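Local coordinates for protein alcohol dehydrogenase, zinc-containing (Streptococcus pneumoniae serotype 2, PDB 5YLN) that probably catalyses the NAD+-dependent oxidation of alcohols, as a zinc-containing alcohol dehydrogenase, at residues 6-11 with 60-65; 16-21 with 327-332; 258-263 with 279-284. One frame throughout, in Å; residues are numbered along the deposited sequence.

Contact 1. Residues 6-11 with 60-65; sequences KAYTYV and TILGHE. With ZN (zinc ion), chain E.
T9 and I61 face each other as a non-hydrogen-bonded antiparallel pair, a single bridge that brings their CA atoms to 4.3 Å and seats two backbone hydrogen bonds beside it. L62 N donates to Y8 O at 2.9 Å, almost straight at 171°, and Y10 N donates to T60 O at 2.9 Å with more bend. The same two carbonyls also receive CA-H...O contacts, the closer being T9 CA to T60 O at 3.2 Å. Among the side chains, A7 CB rests against two branches of I61, with CD1 nearest at 3.6 Å and CG2 slightly farther. L62 spreads its fork between the two tyrosines: CD1 comes obliquely to CD2 of the Y8 ring at 4.0 Å, while CD2 lies 4.1 Å from Y10 CB. With CG anti to the backbone N (chi1 176°), the Y10 ring is carried away from 60-65, leaving its CB to make that contact. Beyond G63 the loop delivers H64, whose NE2 binds the zinc ion at 2.1 Å; C42 is a second ligand, and W114 meets the imidazole edge-to-face. The bridge thus fastens strand 4-12 to the loop leading into strand 66-72. L62 also packs on helix 43-50 and on Y333 of helix 329-337, whereas strand 15-22 flanks strand 4-12 as its hairpin partner.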
ATOM      1  N   LYS A   6       1.767 -41.564 -14.256  1.00 40.70           N
ATOM      2  CA  LYS A   6       2.399 -40.574 -15.121  1.00 39.66           C
ATOM      3  C   LYS A   6       2.324 -39.205 -14.469  1.00 39.09           C
ATOM      4  O   LYS A   6       1.349 -38.883 -13.777  1.00 39.91           O
ATOM      5  CB  LYS A   6       1.724 -40.491 -16.494  1.00 37.14           C
ATOM      6  CG  LYS A   6       1.677 -41.795 -17.320  1.00 36.95           C
ATOM      7  CD  LYS A   6       3.023 -42.416 -17.496  1.00 44.24           C
ATOM      8  CE  LYS A   6       3.797 -41.799 -18.645  1.00 44.32           C
ATOM      9  NZ  LYS A   6       4.899 -42.696 -19.077  1.00 52.81           N
ATOM     10  N   ALA A   7       3.344 -38.386 -14.739  1.00 35.00           N
ATOM     11  CA  ALA A   7       3.491 -37.052 -14.167  1.00 34.30           C
ATOM     12  C   ALA A   7       4.424 -36.206 -15.036  1.00 34.44           C
ATOM     13  O   ALA A   7       5.295 -36.734 -15.728  1.00 40.73           O
ATOM     14  CB  ALA A   7       4.027 -37.134 -12.741  1.00 35.86           C
ATOM     15  N   TYR A   8       4.225 -34.884 -14.995  1.00 33.83           N
ATOM     16  CA  TYR A   8       5.088 -33.917 -15.676  1.00 33.91           C
ATOM     17  C   TYR A   8       6.016 -33.278 -14.646  1.00 39.93           C
ATOM     18  O   TYR A   8       5.576 -32.485 -13.803  1.00 33.01           O
ATOM     19  CB  TYR A   8       4.271 -32.853 -16.410  1.00 37.19           C
ATOM     20  CG  TYR A   8       5.035 -32.199 -17.548  1.00 34.54           C
ATOM     21  CD1 TYR A   8       5.638 -32.976 -18.537  1.00 37.61           C
ATOM     22  CD2 TYR A   8       5.159 -30.809 -17.634  1.00 33.45           C
ATOM     23  CE1 TYR A   8       6.356 -32.385 -19.586  1.00 38.97           C
ATOM     24  CE2 TYR A   8       5.857 -30.202 -18.681  1.00 33.83           C
ATOM     25  CZ  TYR A   8       6.456 -30.992 -19.652  1.00 42.01           C
ATOM     26  OH  TYR A   8       7.151 -30.396 -20.682  1.00 40.52           O
ATOM     27  N   THR A   9       7.301 -33.606 -14.733  1.00 40.75           N
ATOM     28  CA  THR A   9       8.293 -33.256 -13.728  1.00 44.69           C
ATOM     29  C   THR A   9       9.246 -32.195 -14.265  1.00 41.28           C
ATOM     30  O   THR A   9       9.672 -32.260 -15.420  1.00 40.23           O
ATOM     31  CB  THR A   9       9.111 -34.489 -13.311  1.00 34.84           C
ATOM     32  OG1 THR A   9       9.800 -34.999 -14.461  1.00 35.61           O
ATOM     33  CG2 THR A   9       8.225 -35.588 -12.718  1.00 34.81           C
ATOM     34  N   TYR A  10       9.587 -31.234 -13.413  1.00 39.67           N
ATOM     35  CA  TYR A  10      10.719 -30.354 -13.653  1.00 34.91           C
ATOM     36  C   TYR A  10      12.024 -31.126 -13.453  1.00 36.99           C
ATOM     37  O   TYR A  10      12.170 -31.875 -12.481  1.00 39.06           O
ATOM     38  CB  TYR A  10      10.655 -29.160 -12.699  1.00 40.15           C
ATOM     39  CG  TYR A  10      11.837 -28.219 -12.797  1.00 34.82           C
ATOM     40  CD1 TYR A  10      12.149 -27.590 -13.995  1.00 43.53           C
ATOM     41  CD2 TYR A  10      12.617 -27.933 -11.687  1.00 33.63           C
ATOM     42  CE1 TYR A  10      13.217 -26.716 -14.095  1.00 39.27           C
ATOM     43  CE2 TYR A  10      13.697 -27.055 -11.775  1.00 41.03           C
ATOM     44  CZ  TYR A  10      13.997 -26.458 -12.987  1.00 38.06           C
ATOM     45  OH  TYR A  10      15.071 -25.583 -13.111  1.00 34.48           O
ATOM     46  N   VAL A  11      12.975 -30.954 -14.372  1.00 35.40           N
ATOM     47  CA  VAL A  11      14.270 -31.638 -14.303  1.00 37.75           C
ATOM     48  C   VAL A  11      15.409 -30.667 -13.997  1.00 36.30           C
ATOM     49  O   VAL A  11      16.101 -30.797 -12.983  1.00 43.07           O
ATOM     50  CB  VAL A  11      14.570 -32.427 -15.596  1.00 36.96           C
ATOM     51  CG1 VAL A  11      15.826 -33.280 -15.412  1.00 37.78           C
ATOM     52  CG2 VAL A  11      13.386 -33.279 -15.993  1.00 39.97           C
ATOM     53  N   THR A  60      10.451 -32.443  -9.202  1.00 35.15           N
ATOM     54  CA  THR A  60       9.152 -32.073  -8.650  1.00 35.40           C
ATOM     55  C   THR A  60       8.069 -32.174  -9.712  1.00 37.58           C
ATOM     56  O   THR A  60       8.271 -31.789 -10.868  1.00 35.03           O
ATOM     57  CB  THR A  60       9.189 -30.637  -8.106  1.00 34.68           C
ATOM     58  OG1 THR A  60      10.220 -30.503  -7.123  1.00 37.58           O
ATOM     59  CG2 THR A  60       7.871 -30.273  -7.476  1.00 31.60           C
ATOM     60  N   ILE A  61       6.897 -32.670  -9.319  1.00 32.68           N
ATOM     61  CA  ILE A  61       5.786 -32.651 -10.260  1.00 41.84           C
ATOM     62  C   ILE A  61       5.225 -31.237 -10.330  1.00 42.23           C
ATOM     63  O   ILE A  61       5.054 -30.559  -9.307  1.00 57.46           O
ATOM     64  CB  ILE A  61       4.711 -33.676  -9.861  1.00 46.12           C
ATOM     65  CG1 ILE A  61       5.373 -35.050  -9.655  1.00 46.76           C
ATOM     66  CG2 ILE A  61       3.622 -33.750 -10.935  1.00 48.20           C
ATOM     67  CD1 ILE A  61       4.440 -36.178  -9.317  1.00 33.08           C
ATOM     68  N   LEU A  62       4.994 -30.768 -11.552  1.00 38.59           N
ATOM     69  CA  LEU A  62       4.599 -29.395 -11.816  1.00 31.15           C
ATOM     70  C   LEU A  62       3.094 -29.202 -11.661  1.00 39.01           C
ATOM     71  O   LEU A  62       2.313 -30.154 -11.579  1.00 34.15           O
ATOM     72  CB  LEU A  62       5.051 -28.973 -13.220  1.00 31.78           C
ATOM     73  CG  LEU A  62       6.549 -28.686 -13.351  1.00 35.71           C
ATOM     74  CD1 LEU A  62       6.982 -28.687 -14.793  1.00 35.23           C
ATOM     75  CD2 LEU A  62       6.921 -27.372 -12.702  1.00 31.53           C
ATOM     76  N   GLY A  63       2.699 -27.934 -11.585  1.00 42.78           N
ATOM     77  CA  GLY A  63       1.292 -27.598 -11.617  1.00 29.63           C
ATOM     78  C   GLY A  63       0.665 -27.399 -10.251  1.00 39.47           C
ATOM     79  O   GLY A  63       0.950 -28.128  -9.297  1.00 29.17           O
ATOM     80  N   HIS A  64      -0.198 -26.403 -10.155  1.00 30.44           N
ATOM     81  CA  HIS A  64      -0.900 -26.159  -8.911  1.00 35.14           C
ATOM     82  C   HIS A  64      -2.345 -25.737  -9.153  1.00 32.53           C
ATOM     83  O   HIS A  64      -2.878 -24.937  -8.393  1.00 28.00           O
ATOM     84  CB  HIS A  64      -0.171 -25.091  -8.077  1.00 31.90           C
ATOM     85  CG  HIS A  64       0.192 -23.872  -8.856  1.00 29.39           C
ATOM     86  ND1 HIS A  64       1.349 -23.785  -9.599  1.00 34.98           N
ATOM     87  CD2 HIS A  64      -0.462 -22.699  -9.035  1.00 36.37           C
ATOM     88  CE1 HIS A  64       1.401 -22.604 -10.189  1.00 38.65           C
ATOM     89  NE2 HIS A  64       0.318 -21.924  -9.861  1.00 37.98           N
ATOM     90  N   GLU A  65      -2.992 -26.257 -10.201  1.00 36.29           N
ATOM     91  CA  GLU A  65      -4.397 -25.973 -10.492  1.00 34.97           C
ATOM     92  C   GLU A  65      -5.091 -27.269 -10.878  1.00 39.84           C
ATOM     93  O   GLU A  65      -4.522 -28.076 -11.629  1.00 32.41           O
ATOM     94  CB  GLU A  65      -4.543 -24.958 -11.625  1.00 28.47           C
ATOM     95  CG  GLU A  65      -3.787 -23.617 -11.401  1.00 29.65           C
ATOM     96  CD  GLU A  65      -3.582 -22.869 -12.697  1.00 33.78           C
ATOM     97  OE1 GLU A  65      -4.501 -22.143 -13.120  1.00 41.29           O
ATOM     98  OE2 GLU A  65      -2.529 -23.065 -13.347  1.00 44.77           O
TER
HETATM   99 ZN    ZN E 401      -0.349 -20.099 -10.603  1.00 47.25          ZN

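Contact 2. Residues 16-21 with 327-332; sequences ASFVDV and SEIEKA
The ring of F18 leans obliquely on I329 and S327. I329 reaches it with the CG2 methyl, 3.6 Å from CD1 and somewhat farther from CG and CE1, so the CD1 side of the ring lies against this methyl. At the far end, CZ lies 3.8 Å from S327 CA: the ring meets the backbone of S327, whose hydroxyl turns to D352. CG of F18 stands anti to its own N (chi1 -170°), which carries the ring out from the strand to the start of the helix. E330 approaches differently. Its chain bends at chi2 (-119°) and brings OE2 toward the strand, 3.9 Å from F18 N and 4.2 Å from A16 O, too far for hydrogen bonds, and none crosses this contact. The joint therefore rests on apolar packing, near the surface, with I329 on its buried side, where it also touches I349. F18 packs against the very beginning of helix 329-337. This joins the N-terminal hairpin of strands 4-12 and 15-22 to the C-terminal part of the chain, consistent with the zinc-dependent dehydrogenase fold, whose chain returns from the coenzyme-binding domain to complete the catalytic domain.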
ATOM      1  N   ALA A  16      11.612 -30.172 -18.843  1.00 35.99           N
ATOM      2  CA  ALA A  16      10.616 -30.913 -18.090  1.00 49.16           C
ATOM      3  C   ALA A  16      10.251 -32.159 -18.887  1.00 49.94           C
ATOM      4  O   ALA A  16      10.396 -32.189 -20.113  1.00 45.54           O
ATOM      5  CB  ALA A  16       9.373 -30.064 -17.805  1.00 47.09           C
ATOM      6  N   SER A  17       9.782 -33.195 -18.192  1.00 44.51           N
ATOM      7  CA  SER A  17       9.641 -34.503 -18.816  1.00 39.80           C
ATOM      8  C   SER A  17       8.422 -35.232 -18.270  1.00 43.32           C
ATOM      9  O   SER A  17       8.219 -35.281 -17.053  1.00 42.02           O
ATOM     10  CB  SER A  17      10.919 -35.335 -18.601  1.00 41.91           C
ATOM     11  OG  SER A  17      11.774 -35.261 -19.732  1.00 57.64           O
ATOM     12  N   PHE A  18       7.612 -35.784 -19.179  1.00 43.14           N
ATOM     13  CA  PHE A  18       6.481 -36.655 -18.851  1.00 45.15           C
ATOM     14  C   PHE A  18       7.017 -38.058 -18.564  1.00 48.69           C
ATOM     15  O   PHE A  18       7.489 -38.746 -19.479  1.00 43.64           O
ATOM     16  CB  PHE A  18       5.488 -36.657 -20.018  1.00 47.52           C
ATOM     17  CG  PHE A  18       4.158 -37.316 -19.721  1.00 48.03           C
ATOM     18  CD1 PHE A  18       3.324 -36.819 -18.728  1.00 46.42           C
ATOM     19  CD2 PHE A  18       3.723 -38.408 -20.460  1.00 49.77           C
ATOM     20  CE1 PHE A  18       2.098 -37.413 -18.470  1.00 47.35           C
ATOM     21  CE2 PHE A  18       2.498 -39.005 -20.199  1.00 47.50           C
ATOM     22  CZ  PHE A  18       1.690 -38.505 -19.205  1.00 45.91           C
ATOM     23  N   VAL A  19       6.960 -38.489 -17.296  1.00 44.63           N
ATOM     24  CA  VAL A  19       7.675 -39.681 -16.839  1.00 47.23           C
ATOM     25  C   VAL A  19       6.806 -40.482 -15.870  1.00 47.28           C
ATOM     26  O   VAL A  19       5.773 -40.012 -15.388  1.00 39.73           O
ATOM     27  CB  VAL A  19       9.018 -39.317 -16.168  1.00 43.43           C
ATOM     28  CG1 VAL A  19       9.956 -38.673 -17.171  1.00 39.37           C
ATOM     29  CG2 VAL A  19       8.770 -38.377 -14.986  1.00 40.10           C
ATOM     30  N   ASP A  20       7.250 -41.710 -15.581  1.00 38.03           N
ATOM     31  CA  ASP A  20       6.656 -42.530 -14.529  1.00 37.98           C
ATOM     32  C   ASP A  20       7.258 -42.185 -13.172  1.00 45.05           C
ATOM     33  O   ASP A  20       8.484 -42.164 -13.018  1.00 42.32           O
ATOM     34  CB  ASP A  20       6.887 -44.022 -14.774  1.00 50.99           C
ATOM     35  CG  ASP A  20       6.426 -44.469 -16.130  1.00 61.53           C
ATOM     36  OD1 ASP A  20       5.216 -44.334 -16.417  1.00 54.86           O
ATOM     37  OD2 ASP A  20       7.283 -44.954 -16.905  1.00 69.65           O
ATOM     38  N   VAL A  21       6.386 -41.966 -12.177  1.00 39.87           N
ATOM     39  CA  VAL A  21       6.774 -41.771 -10.787  1.00 42.56           C
ATOM     40  C   VAL A  21       5.893 -42.655  -9.905  1.00 42.54           C
ATOM     41  O   VAL A  21       4.909 -43.240 -10.359  1.00 44.65           O
ATOM     42  CB  VAL A  21       6.664 -40.290 -10.353  1.00 35.88           C
ATOM     43  CG1 VAL A  21       7.606 -39.429 -11.197  1.00 35.95           C
ATOM     44  CG2 VAL A  21       5.233 -39.808 -10.498  1.00 35.22           C
ATOM     45  N   SER A 327      -1.815 -37.207 -21.393  1.00 35.39           N
ATOM     46  CA  SER A 327      -0.708 -37.848 -22.095  1.00 46.16           C
ATOM     47  C   SER A 327      -0.129 -36.955 -23.180  1.00 47.38           C
ATOM     48  O   SER A 327       0.967 -37.230 -23.678  1.00 43.33           O
ATOM     49  CB  SER A 327      -1.164 -39.163 -22.710  1.00 36.89           C
ATOM     50  OG  SER A 327      -2.315 -38.940 -23.491  1.00 36.86           O
ATOM     51  N   GLU A 328      -0.841 -35.899 -23.566  1.00 48.54           N
ATOM     52  CA  GLU A 328      -0.323 -34.936 -24.524  1.00 49.86           C
ATOM     53  C   GLU A 328       0.059 -33.624 -23.838  1.00 44.45           C
ATOM     54  O   GLU A 328       0.016 -32.560 -24.458  1.00 41.44           O
ATOM     55  CB  GLU A 328      -1.338 -34.695 -25.643  1.00 55.33           C
ATOM     56  CG  GLU A 328      -1.770 -35.962 -26.415  1.00 65.73           C
ATOM     57  CD  GLU A 328      -0.690 -36.514 -27.372  1.00 79.34           C
ATOM     58  OE1 GLU A 328       0.421 -35.943 -27.428  1.00 83.07           O
ATOM     59  OE2 GLU A 328      -0.954 -37.524 -28.076  1.00 77.32           O
ATOM     60  N   ILE A 329       0.445 -33.690 -22.559  1.00 35.62           N
ATOM     61  CA  ILE A 329       0.767 -32.476 -21.817  1.00 39.91           C
ATOM     62  C   ILE A 329       1.937 -31.716 -22.448  1.00 41.30           C
ATOM     63  O   ILE A 329       1.961 -30.481 -22.409  1.00 40.60           O
ATOM     64  CB  ILE A 329       1.035 -32.816 -20.340  1.00 38.38           C
ATOM     65  CG1 ILE A 329       1.232 -31.538 -19.544  1.00 33.24           C
ATOM     66  CG2 ILE A 329       2.253 -33.736 -20.223  1.00 37.78           C
ATOM     67  CD1 ILE A 329       0.722 -31.599 -18.116  1.00 35.65           C
ATOM     68  N   GLU A 330       2.900 -32.421 -23.057  1.00 35.32           N
ATOM     69  CA  GLU A 330       3.973 -31.748 -23.793  1.00 42.81           C
ATOM     70  C   GLU A 330       3.420 -30.804 -24.855  1.00 42.21           C
ATOM     71  O   GLU A 330       3.878 -29.669 -24.991  1.00 45.31           O
ATOM     72  CB  GLU A 330       4.908 -32.767 -24.460  1.00 49.21           C
ATOM     73  CG  GLU A 330       5.630 -33.709 -23.521  1.00 63.91           C
ATOM     74  CD  GLU A 330       7.145 -33.580 -23.595  1.00 77.18           C
ATOM     75  OE1 GLU A 330       7.647 -32.854 -24.482  1.00 81.86           O
ATOM     76  OE2 GLU A 330       7.836 -34.201 -22.759  1.00 77.04           O
ATOM     77  N   LYS A 331       2.448 -31.269 -25.637  1.00 37.98           N
ATOM     78  CA  LYS A 331       1.817 -30.385 -26.615  1.00 40.32           C
ATOM     79  C   LYS A 331       1.124 -29.212 -25.937  1.00 37.64           C
ATOM     80  O   LYS A 331       1.110 -28.100 -26.479  1.00 38.68           O
ATOM     81  CB  LYS A 331       0.798 -31.146 -27.458  1.00 41.75           C
ATOM     82  CG  LYS A 331       1.365 -32.070 -28.511  1.00 38.95           C
ATOM     83  CD  LYS A 331       0.241 -32.949 -29.024  1.00 47.87           C
ATOM     84  CE  LYS A 331       0.728 -33.995 -30.014  1.00 53.76           C
ATOM     85  NZ  LYS A 331       0.766 -33.444 -31.389  1.00 55.70           N
ATOM     86  N   ALA A 332       0.506 -29.450 -24.775  1.00 36.18           N
ATOM     87  CA  ALA A 332      -0.205 -28.379 -24.077  1.00 38.18           C
ATOM     88  C   ALA A 332       0.750 -27.254 -23.687  1.00 38.23           C
ATOM     89  O   ALA A 332       0.439 -26.070 -23.850  1.00 42.47           O
ATOM     90  CB  ALA A 332      -0.924 -28.930 -22.838  1.00 33.47           C
TER

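Contact 3. Residues 258-263 with 279-284; sequences CQKIIG and EFDLDK
Q259 lies near the end of the helix in a Rossmann-type beta-alpha-beta crossover, helix 252-261 linking parallel strands 242-247 and 266-270, and its side-chain amide grips E279 and D281 where strand 278-280 turns into helix 282-285. The grip is two-handed. Q259 OE1 accepts the backbone N-H of D281 at 3.1 Å in a nearly straight bond (175°), the donor lying tilted from the plane of the carbonyl. Q259 NE2 gives a hydrogen to E279 O, also at 3.1 Å; it approaches in the plane of that peptide carbonyl, but the acceptor sits somewhat out of the glutamine's own amide plane. NE2 has a further acceptor in D256, one helical turn earlier, so its rotation is fixed with nitrogen toward the two oxygens and OE1 toward the N-H. Extended beyond CG (chi2 178°), the chain of Q259 spans the gap to the strand.

The carboxylate of D281 stacks on this amide, planes 14° apart. Its OD2 is 3.1 Å from NE2, yet the angle is too poor for a hydrogen bond, and the proximity probably is electrostatically favourable. K260 adds a long salt bridge from NZ to the same OD2 at 3.8 Å, while its stronger partner is D256. D281 is the N-cap residue of helix 282-285 without a capping bond from its side chain, and it centres an inverse gamma turn in which L282 N bonds weakly to F280 O at 2.8 Å. F280 also pairs antiparallel with a strand of the second subunit, so the residues Q259 holds flank one that lies in the interface. F280 itself swings its ring back to the glutamine: CD1, at the ring edge, comes to 3.5 Å from Q259 OE1, close to the plane of the ring.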
ATOM      1  N   CYS A 258       2.325   1.787 -14.355  1.00 32.38           N
ATOM      2  CA  CYS A 258       1.309   1.908 -13.315  1.00 37.68           C
ATOM      3  C   CYS A 258       1.536   3.134 -12.448  1.00 43.44           C
ATOM      4  O   CYS A 258       0.579   3.834 -12.087  1.00 42.05           O
ATOM      5  CB  CYS A 258       1.298   0.652 -12.449  1.00 37.98           C
ATOM      6  SG  CYS A 258       0.439  -0.716 -13.207  1.00 42.31           S
ATOM      7  N   GLN A 259       2.794   3.417 -12.100  1.00 40.84           N
ATOM      8  CA  GLN A 259       3.027   4.512 -11.170  1.00 38.34           C
ATOM      9  C   GLN A 259       2.901   5.859 -11.864  1.00 35.93           C
ATOM     10  O   GLN A 259       2.725   6.874 -11.188  1.00 36.59           O
ATOM     11  CB  GLN A 259       4.378   4.349 -10.458  1.00 34.73           C
ATOM     12  CG  GLN A 259       5.596   4.629 -11.273  1.00 40.91           C
ATOM     13  CD  GLN A 259       6.881   4.490 -10.452  1.00 51.08           C
ATOM     14  OE1 GLN A 259       6.859   4.532  -9.214  1.00 38.24           O
ATOM     15  NE2 GLN A 259       8.010   4.324 -11.146  1.00 57.02           N
ATOM     16  N   LYS A 260       2.915   5.879 -13.196  1.00 35.38           N
ATOM     17  CA  LYS A 260       2.709   7.112 -13.942  1.00 33.00           C
ATOM     18  C   LYS A 260       1.234   7.465 -14.164  1.00 37.34           C
ATOM     19  O   LYS A 260       0.930   8.620 -14.482  1.00 34.61           O
ATOM     20  CB  LYS A 260       3.438   7.018 -15.284  1.00 35.97           C
ATOM     21  CG  LYS A 260       4.957   7.020 -15.103  1.00 37.33           C
ATOM     22  CD  LYS A 260       5.656   7.496 -16.361  1.00 45.56           C
ATOM     23  CE  LYS A 260       7.078   7.991 -16.078  1.00 44.90           C
ATOM     24  NZ  LYS A 260       7.747   7.194 -15.016  1.00 54.26           N
ATOM     25  N   ILE A 261       0.309   6.521 -14.011  1.00 33.89           N
ATOM     26  CA  ILE A 261      -1.088   6.777 -14.343  1.00 32.43           C
ATOM     27  C   ILE A 261      -1.988   6.795 -13.127  1.00 32.85           C
ATOM     28  O   ILE A 261      -3.168   7.149 -13.255  1.00 32.02           O
ATOM     29  CB  ILE A 261      -1.625   5.760 -15.373  1.00 37.83           C
ATOM     30  CG1 ILE A 261      -1.551   4.321 -14.824  1.00 34.16           C
ATOM     31  CG2 ILE A 261      -0.865   5.906 -16.676  1.00 34.28           C
ATOM     32  CD1 ILE A 261      -2.528   3.299 -15.497  1.00 31.97           C
ATOM     33  N   ILE A 262      -1.476   6.423 -11.959  1.00 28.77           N
ATOM     34  CA  ILE A 262      -2.299   6.342 -10.775  1.00 28.18           C
ATOM     35  C   ILE A 262      -2.608   7.752 -10.283  1.00 33.06           C
ATOM     36  O   ILE A 262      -1.760   8.645 -10.318  1.00 32.68           O
ATOM     37  CB  ILE A 262      -1.589   5.488  -9.711  1.00 32.80           C
ATOM     38  CG1 ILE A 262      -2.570   5.077  -8.629  1.00 29.39           C
ATOM     39  CG2 ILE A 262      -0.356   6.192  -9.155  1.00 32.30           C
ATOM     40  CD1 ILE A 262      -3.663   4.155  -9.135  1.00 29.88           C
ATOM     41  N   GLY A 263      -3.858   7.975  -9.881  1.00 30.67           N
ATOM     42  CA  GLY A 263      -4.272   9.278  -9.411  1.00 31.34           C
ATOM     43  C   GLY A 263      -4.166   9.411  -7.912  1.00 32.56           C
ATOM     44  O   GLY A 263      -3.850   8.449  -7.214  1.00 33.49           O
ATOM     45  N   GLU A 279      12.223   0.524  -9.619  1.00 34.94           N
ATOM     46  CA  GLU A 279      12.447   1.890  -9.164  1.00 35.26           C
ATOM     47  C   GLU A 279      11.105   2.536  -8.826  1.00 37.17           C
ATOM     48  O   GLU A 279      10.266   2.770  -9.704  1.00 44.49           O
ATOM     49  CB  GLU A 279      13.201   2.712 -10.210  1.00 32.53           C
ATOM     50  CG  GLU A 279      13.453   4.147  -9.737  1.00 44.74           C
ATOM     51  CD  GLU A 279      14.724   4.759 -10.306  1.00 60.94           C
ATOM     52  OE1 GLU A 279      14.653   5.868 -10.876  1.00 65.59           O
ATOM     53  OE2 GLU A 279      15.794   4.127 -10.178  1.00 70.67           O
ATOM     54  N   PHE A 280      10.912   2.820  -7.546  1.00 36.89           N
ATOM     55  CA  PHE A 280       9.706   3.444  -7.022  1.00 36.87           C
ATOM     56  C   PHE A 280       9.952   4.948  -6.902  1.00 39.55           C
ATOM     57  O   PHE A 280      10.844   5.371  -6.163  1.00 36.61           O
ATOM     58  CB  PHE A 280       9.369   2.804  -5.676  1.00 35.61           C
ATOM     59  CG  PHE A 280       8.124   3.295  -5.067  1.00 45.49           C
ATOM     60  CD1 PHE A 280       7.000   3.523  -5.848  1.00 45.33           C
ATOM     61  CD2 PHE A 280       8.049   3.496  -3.699  1.00 48.12           C
ATOM     62  CE1 PHE A 280       5.835   3.976  -5.278  1.00 36.96           C
ATOM     63  CE2 PHE A 280       6.875   3.948  -3.124  1.00 49.40           C
ATOM     64  CZ  PHE A 280       5.773   4.187  -3.914  1.00 45.83           C
ATOM     65  N   ASP A 281       9.159   5.751  -7.623  1.00 42.15           N
ATOM     66  CA  ASP A 281       9.383   7.195  -7.753  1.00 41.66           C
ATOM     67  C   ASP A 281       8.843   7.977  -6.554  1.00 38.02           C
ATOM     68  O   ASP A 281       8.055   8.911  -6.693  1.00 38.12           O
ATOM     69  CB  ASP A 281       8.746   7.718  -9.035  1.00 53.20           C
ATOM     70  CG  ASP A 281       9.470   7.271 -10.275  1.00 57.33           C
ATOM     71  OD1 ASP A 281      10.636   6.850 -10.156  1.00 59.23           O
ATOM     72  OD2 ASP A 281       8.866   7.344 -11.371  1.00 62.41           O
ATOM     73  N   LEU A 282       9.327   7.609  -5.362  1.00 37.36           N
ATOM     74  CA  LEU A 282       8.864   8.260  -4.138  1.00 33.00           C
ATOM     75  C   LEU A 282       9.086   9.774  -4.149  1.00 41.79           C
ATOM     76  O   LEU A 282       8.357  10.504  -3.471  1.00 42.06           O
ATOM     77  CB  LEU A 282       9.551   7.633  -2.919  1.00 34.29           C
ATOM     78  CG  LEU A 282       8.705   6.817  -1.942  1.00 45.38           C
ATOM     79  CD1 LEU A 282       9.543   6.439  -0.747  1.00 50.23           C
ATOM     80  CD2 LEU A 282       7.436   7.546  -1.503  1.00 40.30           C
ATOM     81  N   ASP A 283      10.072  10.268  -4.916  1.00 46.90           N
ATOM     82  CA  ASP A 283      10.254  11.715  -5.023  1.00 46.60           C
ATOM     83  C   ASP A 283       9.011  12.387  -5.599  1.00 43.59           C
ATOM     84  O   ASP A 283       8.674  13.508  -5.204  1.00 45.84           O
ATOM     85  CB  ASP A 283      11.501  12.061  -5.859  1.00 44.12           C
ATOM     86  CG  ASP A 283      11.574  11.318  -7.204  1.00 43.08           C
ATOM     87  OD1 ASP A 283      11.184  10.135  -7.275  1.00 42.00           O
ATOM     88  OD2 ASP A 283      12.055  11.920  -8.194  1.00 44.60           O
ATOM     89  N   LYS A 284       8.296  11.707  -6.492  1.00 39.59           N
ATOM     90  CA  LYS A 284       7.090  12.277  -7.078  1.00 40.47           C
ATOM     91  C   LYS A 284       5.824  11.852  -6.343  1.00 44.41           C
ATOM     92  O   LYS A 284       4.840  12.603  -6.325  1.00 41.37           O
ATOM     93  CB  LYS A 284       6.971  11.869  -8.555  1.00 42.25           C
ATOM     94  CG  LYS A 284       8.260  12.062  -9.398  1.00 46.18           C
ATOM     95  CD  LYS A 284       8.809  13.481  -9.305  1.00 51.56           C
ATOM     96  CE  LYS A 284      10.086  13.639 -10.144  1.00 64.59           C
ATOM     97  NZ  LYS A 284      10.897  14.812  -9.701  1.00 65.96           N
TER

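Contacts 1 and 2 form one structure: their centres are about 8 Å apart, and strands 4-12 and 15-22 join them as neighbours in a hairpin, with A7 O lying 2.9 Å from V19 N in a probable hydrogen bond. K6 CB packs on F18 CZ at 3.4 Å, and the Y8 side chain reaches I329 and E330 of contact 2, while V21 touches I61 of contact 1. Contact 1 holds the zinc ligand H64 itself, whereas the I329 side chain of contact 2 is about 14 Å from the metal. Contact 3 lies in the Rossmann-type domain, across the chain's centre, its centre about 39 Å from that of contact 1 and about 43 Å from that of contact 2.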